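Local structure of glutamic acid/alanine-rich protein (Trypanosoma congolense, 2Y44) at residues T20-A25 with K164-D169; A27-S32 with S79-H84. The protein is a surface protein of the parasite, whose elongated, mostly helical ectodomain, the part described here, probably helps to build its outer coat. All blocks are in the same frame, centred on the assembly; numbering follows the deposited sequence.

Interaction 1. Residues T20-A25 with K164-D169; sequences TASQSA and KSLEDD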
# COMPACT_ATOMS: atom_id res chain seq x y z
N THR A 20 -5.93 -0.70 6.35
CA THR A 20 -5.24 -1.95 6.61
C THR A 20 -4.15 -2.20 5.57
O THR A 20 -3.06 -2.58 5.92
CB THR A 20 -6.22 -3.10 6.68
OG1 THR A 20 -7.01 -2.93 7.86
CG2 THR A 20 -5.48 -4.43 6.78
N ALA A 21 -4.47 -1.97 4.30
CA ALA A 21 -3.44 -2.07 3.25
C ALA A 21 -2.24 -1.13 3.48
O ALA A 21 -1.09 -1.51 3.22
CB ALA A 21 -4.06 -1.84 1.87
N SER A 22 -2.51 0.12 3.89
CA SER A 22 -1.46 1.09 4.17
C SER A 22 -0.61 0.60 5.31
O SER A 22 0.61 0.63 5.26
CB SER A 22 -2.07 2.46 4.55
OG SER A 22 -2.77 2.99 3.44
N GLN A 23 -1.25 0.16 6.38
CA GLN A 23 -0.45 -0.26 7.52
C GLN A 23 0.41 -1.45 7.17
O GLN A 23 1.53 -1.57 7.66
CB GLN A 23 -1.36 -0.56 8.72
CG GLN A 23 -2.03 0.67 9.27
CD GLN A 23 -3.36 0.33 9.95
OE1 GLN A 23 -3.83 -0.81 9.87
NE2 GLN A 23 -3.98 1.32 10.58
N SER A 24 -0.15 -2.36 6.36
CA SER A 24 0.55 -3.55 5.88
C SER A 24 1.76 -3.16 5.04
O SER A 24 2.84 -3.71 5.23
CB SER A 24 -0.39 -4.45 5.06
OG SER A 24 0.29 -5.59 4.54
N ALA A 25 1.58 -2.17 4.16
CA ALA A 25 2.68 -1.74 3.30
C ALA A 25 3.79 -1.14 4.14
O ALA A 25 4.97 -1.44 3.92
CB ALA A 25 2.20 -0.77 2.20
N LYS A 164 -0.81 2.76 -5.55
CA LYS A 164 0.37 2.49 -6.39
C LYS A 164 1.67 3.01 -5.74
O LYS A 164 2.75 2.37 -5.86
CB LYS A 164 0.22 3.13 -7.78
CG LYS A 164 -0.70 2.35 -8.70
CD LYS A 164 -0.77 3.02 -10.04
CE LYS A 164 -1.47 2.11 -11.06
NZ LYS A 164 -1.77 2.83 -12.34
N SER A 165 1.59 4.18 -5.10
CA SER A 165 2.78 4.76 -4.41
C SER A 165 3.24 3.80 -3.36
O SER A 165 4.44 3.58 -3.21
CB SER A 165 2.51 6.12 -3.78
OG SER A 165 2.37 7.12 -4.76
N LEU A 166 2.29 3.27 -2.56
CA LEU A 166 2.70 2.39 -1.45
C LEU A 166 3.23 1.07 -2.00
O LEU A 166 4.19 0.50 -1.48
CB LEU A 166 1.51 2.09 -0.54
CG LEU A 166 1.20 3.24 0.40
CD1 LEU A 166 -0.24 3.11 0.93
CD2 LEU A 166 2.26 3.27 1.55
N GLU A 167 2.65 0.62 -3.12
CA GLU A 167 3.12 -0.61 -3.78
C GLU A 167 4.53 -0.39 -4.31
O GLU A 167 5.37 -1.27 -4.17
CB GLU A 167 2.18 -1.06 -4.91
CG GLU A 167 0.87 -1.67 -4.40
CD GLU A 167 -0.25 -1.63 -5.44
OE1 GLU A 167 -0.03 -1.10 -6.55
OE2 GLU A 167 -1.35 -2.13 -5.11
N ASP A 168 4.79 0.80 -4.84
CA ASP A 168 6.16 1.11 -5.31
C ASP A 168 7.09 1.20 -4.11
O ASP A 168 8.21 0.70 -4.14
CB ASP A 168 6.22 2.42 -6.07
CG ASP A 168 7.57 2.64 -6.75
OD1 ASP A 168 7.99 1.78 -7.55
OD2 ASP A 168 8.24 3.64 -6.42
N ASP A 169 6.62 1.81 -3.03
CA ASP A 169 7.43 1.84 -1.82
C ASP A 169 7.86 0.42 -1.37
O ASP A 169 9.06 0.19 -1.09
CB ASP A 169 6.64 2.47 -0.69
CG ASP A 169 6.39 3.92 -0.87
OD1 ASP A 169 7.11 4.58 -1.65
OD2 ASP A 169 5.51 4.39 -0.15
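No ring, amide or carboxylate lies between Ser22, Ala25 and Leu166, so the contact has neither faces nor edges to match: it is made by a branched side chain, a methyl group and a small hydroxymethyl group. Leu166 points from 164-169 toward 20-25 and divides its two methyls between residues about one helical turn apart. CD1 goes to Ser22, where it stands 3.6 Å from OG and 4.0 Å from CA, and thus rests against the root of the serine as well as its tip. CD2 turns to Ala25 and lies 4.1 Å from its CB. The stem of the leucine takes part too, since Leu166 CB and Ala25 CB are 4.0 Å apart. With CG anti to its own carbonyl carbon (chi1 -78°), the fork of Leu166 spreads over both small residues.

These residues bring together helix 18-53 and helix 149-183, which run in the same direction here, while helix 57-107 runs antiparallel to both and completes a three-helix bundle. The small side chains allow a close approach, the CA atoms of Ala25 and Leu166 being only 6.3 Å apart. Alanine suits the nearest point because its single methyl packs on Leu166 CB and CD2 and lets the backbones come close; leucine reaches across and also touches Leu88 of the third helix, which meets Ser22 as well.

Ser22 is buried, and its hydroxyl finds a partner in its own helix. Ser22 OG is turned back beside its own backbone N (chi1 -65°), from where it bonds to the carbonyl O of Leu18, one turn earlier. The polar group is thereby paired within its own helix, although Leu166 CD1 packs against the oxygen. Leu166 also touches His84 of helix 57-107.

Interaction 2. Residues A27-S32 with S79-H84; sequences AAVVSS and SDARKH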
# COMPACT_ATOMS: atom_id res chain seq x y z
N ALA A 27 4.46 -1.77 7.24
CA ALA A 27 5.10 -2.83 8.03
C ALA A 27 6.08 -3.61 7.15
O ALA A 27 7.18 -3.95 7.62
CB ALA A 27 4.04 -3.78 8.61
N ALA A 28 5.69 -3.86 5.90
CA ALA A 28 6.60 -4.51 4.94
C ALA A 28 7.88 -3.70 4.72
O ALA A 28 8.96 -4.29 4.63
CB ALA A 28 5.92 -4.77 3.64
N VAL A 29 7.74 -2.38 4.52
CA VAL A 29 8.90 -1.51 4.24
C VAL A 29 9.81 -1.46 5.48
O VAL A 29 11.05 -1.50 5.38
CB VAL A 29 8.43 -0.10 3.86
CG1 VAL A 29 9.58 0.91 3.93
CG2 VAL A 29 7.81 -0.12 2.46
N VAL A 30 9.20 -1.32 6.64
CA VAL A 30 9.94 -1.33 7.91
C VAL A 30 10.72 -2.62 8.08
O VAL A 30 11.88 -2.58 8.51
CB VAL A 30 9.00 -1.08 9.13
CG1 VAL A 30 9.67 -1.50 10.47
CG2 VAL A 30 8.57 0.37 9.16
N SER A 31 10.10 -3.77 7.77
CA SER A 31 10.83 -5.06 7.89
C SER A 31 12.00 -5.09 6.89
O SER A 31 13.10 -5.56 7.22
CB SER A 31 9.91 -6.25 7.69
OG SER A 31 10.64 -7.48 7.75
N SER A 32 11.75 -4.65 5.67
CA SER A 32 12.82 -4.58 4.68
C SER A 32 13.99 -3.73 5.15
O SER A 32 15.15 -4.11 4.96
CB SER A 32 12.34 -4.06 3.31
OG SER A 32 11.48 -4.99 2.69
N SER A 79 10.44 6.43 5.57
CA SER A 79 9.93 7.78 5.75
C SER A 79 8.85 8.09 4.69
O SER A 79 7.75 8.52 5.02
CB SER A 79 11.08 8.78 5.67
OG SER A 79 10.61 10.12 5.65
N ASP A 80 9.14 7.73 3.44
CA ASP A 80 8.21 7.96 2.33
C ASP A 80 6.92 7.12 2.50
O ASP A 80 5.81 7.61 2.30
CB ASP A 80 8.88 7.55 1.00
CG ASP A 80 9.88 8.58 0.47
OD1 ASP A 80 9.90 9.74 0.92
OD2 ASP A 80 10.68 8.19 -0.40
N ALA A 81 7.08 5.85 2.86
CA ALA A 81 5.95 4.95 3.06
C ALA A 81 4.96 5.48 4.12
O ALA A 81 3.74 5.46 3.90
CB ALA A 81 6.45 3.55 3.40
N ARG A 82 5.48 5.95 5.26
CA ARG A 82 4.62 6.44 6.36
C ARG A 82 3.82 7.66 5.89
O ARG A 82 2.64 7.83 6.22
CB ARG A 82 5.48 6.82 7.58
CG ARG A 82 5.96 5.60 8.33
CD ARG A 82 7.10 5.95 9.27
NE ARG A 82 7.32 4.84 10.19
CZ ARG A 82 8.43 4.66 10.90
NH1 ARG A 82 9.41 5.54 10.87
NH2 ARG A 82 8.53 3.58 11.66
N LYS A 83 4.44 8.46 5.06
CA LYS A 83 3.78 9.66 4.52
C LYS A 83 2.72 9.23 3.52
O LYS A 83 1.60 9.74 3.54
CB LYS A 83 4.80 10.56 3.84
CG LYS A 83 5.75 11.29 4.82
CD LYS A 83 6.85 12.00 4.03
CE LYS A 83 7.87 12.69 4.95
NZ LYS A 83 8.97 13.36 4.12
N HIS A 84 3.08 8.34 2.61
CA HIS A 84 2.13 7.84 1.62
C HIS A 84 0.93 7.16 2.26
O HIS A 84 -0.19 7.35 1.84
CB HIS A 84 2.81 6.90 0.65
CG HIS A 84 3.89 7.55 -0.15
ND1 HIS A 84 4.93 6.85 -0.71
CD2 HIS A 84 4.08 8.85 -0.49
CE1 HIS A 84 5.69 7.68 -1.40
NE2 HIS A 84 5.22 8.91 -1.24
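Val29 and Ala81 meet where helix 18-53 packs against helix 57-107, the two antiparallel arms of a long helical hairpin joined by a short turn; helix 149-183 lies along the hairpin and makes it a three-helix bundle. Two kinds of interaction make the contact, apolar packing and a meeting of valine with guanidinium, and polar neighbours surround them.

The apolar part is compact. Val29 sets both of its methyls against one alanine methyl, CG2 at 4.0 Å and CG1 at 4.1 Å from Ala81 CB. Ala81 CB lies against the flank of the valine's branched end, nearly equidistant from CB, CG1 and CG2. With CG1 anti to the backbone N (chi1 165°) and CG2 anti to the carbonyl carbon, that branched end is turned flank-on to the alanine. A branched residue facing a small one suits backbones whose CA atoms, those of Val29 and Ala81, come within 7.2 Å. Val29 is buried further by Val77 and Val78 of the opposite arm and by Ala173 of helix 149-183.

Among the polar surroundings, Ser32 OG is hydrogen-bonded to Lys177 NZ of helix 149-183, a link to the third helix. The backbones keep their helical bonds, for example His84 N to Asp80 O at 2.8 Å, and no hydrogen bond passes between the two segments.

At the more open margin an arginine is well placed, since its extended chain carries the guanidinium across to Val30, where the charge can stay near solvent. Arg82 is extended from CG to NE and crosses the side chain of Val30 at about a right angle; its guanidinium meets the valine obliquely, with NH2 4.1 Å from Val30 CG2.

How the interactions relate
The centres of the two contacts lie about 8 Å apart, and both use helix 18-53, interaction 1 on its earlier part and interaction 2 one to two turns further on. From there, 20-25 packs on helix 149-183 and 27-32 on helix 57-107. In chain order the segments run 20-25, 27-32, 79-84, 164-169, so the pair of interaction 2 falls between those of interaction 1. They join directly: Asp169 OD2 lies 2.6 Å from His84 ND1, probably hydrogen-bonded, and Leu166 CD2 lies 3.5 Å from Ala81 O. Together they tie all three long helices near the middle of the elongated ectodomain.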